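Local coordinates for GTPase-activating protein skywalker (Drosophila melanogaster, PDB 5HJQ) that acts as a GTPase-activating protein that switches off Rab35, restraining endosomal turnover of synaptic vesicle proteins, and binds phosphoinositides through its TBC domain, at residues Q87-Q90 / D96-N99. Sequence-based numbering, arbitrary orientation.
Sequences QLLQ and DVKN. With I3P (D-myo-inositol-1,4,5-triphosphate), chain B.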
ATOM      1  N   GLN A  87      13.917  -5.222 -20.348  1.00 73.20           N
ATOM      2  CA  GLN A  87      14.843  -6.206 -20.890  1.00 75.97           C
ATOM      3  C   GLN A  87      15.194  -7.241 -19.831  1.00 79.73           C
ATOM      4  O   GLN A  87      15.016  -8.442 -20.038  1.00 80.72           O
ATOM      5  CB  GLN A  87      16.111  -5.524 -21.402  1.00 76.85           C
ATOM      6  CG  GLN A  87      17.227  -6.489 -21.763  1.00 82.53           C
ATOM      7  CD  GLN A  87      18.530  -5.778 -22.075  1.00 85.72           C
ATOM      8  OE1 GLN A  87      19.206  -6.099 -23.054  1.00 85.14           O
ATOM      9  NE2 GLN A  87      18.889  -4.806 -21.243  1.00 82.46           N
ATOM     10  N   LEU A  88      15.688  -6.757 -18.694  1.00 73.71           N
ATOM     11  CA  LEU A  88      16.037  -7.606 -17.562  1.00 79.24           C
ATOM     12  C   LEU A  88      14.863  -8.491 -17.162  1.00 79.06           C
ATOM     13  O   LEU A  88      15.042  -9.652 -16.798  1.00 79.70           O
ATOM     14  CB  LEU A  88      16.474  -6.755 -16.367  1.00 75.92           C
ATOM     15  CG  LEU A  88      17.655  -5.803 -16.564  1.00 74.15           C
ATOM     16  CD1 LEU A  88      17.792  -4.889 -15.370  1.00 71.69           C
ATOM     17  CD2 LEU A  88      18.946  -6.564 -16.794  1.00 75.53           C
ATOM     18  N   LEU A  89      13.659  -7.933 -17.240  1.00 78.56           N
ATOM     19  CA  LEU A  89      12.451  -8.666 -16.885  1.00 77.81           C
ATOM     20  C   LEU A  89      12.193  -9.813 -17.855  1.00 78.75           C
ATOM     21  O   LEU A  89      11.893 -10.931 -17.435  1.00 75.39           O
ATOM     22  CB  LEU A  89      11.244  -7.729 -16.849  1.00 78.26           C
ATOM     23  CG  LEU A  89      10.236  -8.031 -15.739  1.00 82.04           C
ATOM     24  CD1 LEU A  89      10.873  -7.813 -14.378  1.00 73.43           C
ATOM     25  CD2 LEU A  89       8.982  -7.186 -15.888  1.00 78.69           C
ATOM     26  N   GLN A  90      12.309  -9.535 -19.151  1.00 85.21           N
ATOM     27  CA  GLN A  90      12.127 -10.571 -20.163  1.00 84.07           C
ATOM     28  C   GLN A  90      13.211 -11.635 -20.027  1.00 83.47           C
ATOM     29  O   GLN A  90      12.948 -12.827 -20.189  1.00 79.81           O
ATOM     30  CB  GLN A  90      12.146  -9.975 -21.572  1.00 84.13           C
ATOM     31  CG  GLN A  90      12.005 -11.018 -22.672  1.00 89.47           C
ATOM     32  CD  GLN A  90      12.716 -10.630 -23.956  1.00 94.59           C
ATOM     33  OE1 GLN A  90      12.937  -9.449 -24.228  1.00 94.74           O
ATOM     34  NE2 GLN A  90      13.078 -11.629 -24.756  1.00 96.49           N
ATOM     35  N   ASP A  96      17.711  -8.485  -9.865  1.00 77.15           N
ATOM     36  CA  ASP A  96      18.292  -7.277 -10.431  1.00 75.52           C
ATOM     37  C   ASP A  96      17.245  -6.174 -10.522  1.00 68.69           C
ATOM     38  O   ASP A  96      17.497  -5.038 -10.126  1.00 69.99           O
ATOM     39  CB  ASP A  96      18.889  -7.558 -11.810  1.00 78.81           C
ATOM     40  CG  ASP A  96      20.303  -8.100 -11.731  1.00 85.62           C
ATOM     41  OD1 ASP A  96      20.995  -7.821 -10.729  1.00 89.97           O
ATOM     42  OD2 ASP A  96      20.723  -8.803 -12.675  1.00 91.90           O
ATOM     43  N   VAL A  97      16.067  -6.520 -11.028  1.00 66.96           N
ATOM     44  CA  VAL A  97      14.964  -5.569 -11.104  1.00 71.53           C
ATOM     45  C   VAL A  97      14.538  -5.131  -9.706  1.00 70.93           C
ATOM     46  O   VAL A  97      14.363  -3.936  -9.447  1.00 65.98           O
ATOM     47  CB  VAL A  97      13.754  -6.164 -11.851  1.00 72.09           C
ATOM     48  CG1 VAL A  97      12.522  -5.294 -11.658  1.00 66.62           C
ATOM     49  CG2 VAL A  97      14.071  -6.325 -13.333  1.00 70.77           C
ATOM     50  N   LYS A  98      14.386  -6.105  -8.809  1.00 67.10           N
ATOM     51  CA  LYS A  98      14.013  -5.835  -7.423  1.00 67.69           C
ATOM     52  C   LYS A  98      14.961  -4.829  -6.785  1.00 65.56           C
ATOM     53  O   LYS A  98      14.525  -3.894  -6.113  1.00 65.72           O
ATOM     54  CB  LYS A  98      13.998  -7.128  -6.600  1.00 66.12           C
ATOM     55  CG  LYS A  98      13.717  -6.906  -5.118  1.00 71.12           C
ATOM     56  CD  LYS A  98      13.636  -8.219  -4.347  1.00 69.85           C
ATOM     57  CE  LYS A  98      14.996  -8.887  -4.231  1.00 69.32           C
ATOM     58  NZ  LYS A  98      14.934 -10.098  -3.366  1.00 76.42           N
ATOM     59  N   ASN A  99      16.256  -5.018  -7.013  1.00 69.56           N
ATOM     60  CA  ASN A  99      17.267  -4.150  -6.423  1.00 72.17           C
ATOM     61  C   ASN A  99      17.319  -2.776  -7.076  1.00 64.37           C
ATOM     62  O   ASN A  99      17.587  -1.781  -6.409  1.00 65.20           O
ATOM     63  CB  ASN A  99      18.642  -4.817  -6.490  1.00 73.69           C
ATOM     64  CG  ASN A  99      18.850  -5.828  -5.374  1.00 72.45           C
ATOM     65  OD1 ASN A  99      19.171  -5.460  -4.244  1.00 73.35           O
ATOM     66  ND2 ASN A  99      18.666  -7.107  -5.686  1.00 74.89           N
TER
HETATM   67  C1  I3P B 401      15.663 -12.948   3.299  1.00 90.03           C
HETATM   68  C2  I3P B 401      16.119 -14.292   2.759  1.00 89.25           C
HETATM   69  C3  I3P B 401      15.035 -14.990   1.937  1.00 91.91           C
HETATM   70  C4  I3P B 401      14.036 -14.105   1.191  1.00 92.84           C
HETATM   71  C5  I3P B 401      14.083 -12.594   1.394  1.00 85.90           C
HETATM   72  C6  I3P B 401      15.319 -12.070   2.137  1.00 83.11           C
HETATM   73  O1  I3P B 401      16.688 -12.287   4.064  1.00 88.84           O
HETATM   74  O2  I3P B 401      17.234 -14.090   1.941  1.00 93.79           O
HETATM   75  O3  I3P B 401      15.671 -15.833   0.980  1.00 95.72           O
HETATM   76  O4  I3P B 401      12.717 -14.556   1.556  1.00 95.84           O
HETATM   77  O5  I3P B 401      14.021 -11.975   0.131  1.00 79.25           O
HETATM   78  O6  I3P B 401      15.071 -10.754   2.621  1.00 87.35           O
HETATM   79  P1  I3P B 401      17.775 -13.112   4.913  1.00 97.05           P
HETATM   80  O11 I3P B 401      18.745 -13.763   3.992  1.00 95.27           O
HETATM   81  O12 I3P B 401      18.527 -12.148   5.803  1.00 93.09           O
HETATM   82  O13 I3P B 401      17.083 -14.168   5.796  1.00 83.90           O
HETATM   83  P4  I3P B 401      11.829 -15.277   0.429  1.00107.50           P
HETATM   84  O41 I3P B 401      12.657 -15.455  -0.821  1.00101.95           O
HETATM   85  O42 I3P B 401      10.610 -14.405   0.120  1.00 92.77           O
HETATM   86  O43 I3P B 401      11.358 -16.657   0.946  1.00 98.60           O
HETATM   87  P5  I3P B 401      13.442 -10.516   0.010  1.00 74.01           P
HETATM   88  O51 I3P B 401      13.147 -10.216  -1.414  1.00 79.97           O
HETATM   89  O52 I3P B 401      12.167 -10.410   0.808  1.00 72.02           O
HETATM   90  O53 I3P B 401      14.439  -9.512   0.527  1.00 69.42           O
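Two consecutive short helices near the N-terminal end of the modelled TBC domain, 82-91 and 94-103, form a helical hairpin in which L88 and L89 pack against V97 close to the phosphoinositide pocket. The backbones come nearest at L88 and V97, whose CA atoms are 6.9 Å apart. One methyl group of V97 does most of the touching: CG2, set anti to the carbonyl carbon while CG1 lies anti to the backbone N (chi1 168°), reaches toward the first helix and meets both leucines. From L88 the partner is the root of the side chain, CB, at 3.9 Å from V97 CG2. From L89 it is the tip of a branch, CD1, which lies 3.7 Å from V97 CG2 and 4.1 Å from V97 CG1, the two side chains crossing at about a right angle. V97 is buried and also packs on H296 of helix 284-297, so it is held between that helix and 82-91.

The neighbouring K98 turns from the hairpin toward the ligand. Its chain starts out extended, with CG anti to the backbone N, and bends at chi3 (70°) before NZ donates a 2.6 Å hydrogen bond to O51 on the 5-phosphate of inositol trisphosphate. R102, K300, R304 and R358 also bond to the ligand, and this cluster of basic side chains probably stabilises the charge of the phosphates. No hydrogen bond joins the two segments; the close contacts between them are all apolar and the interface is small, burying 168 Å², whereas the adjacent lysine donates a hydrogen bond to the 5-phosphate.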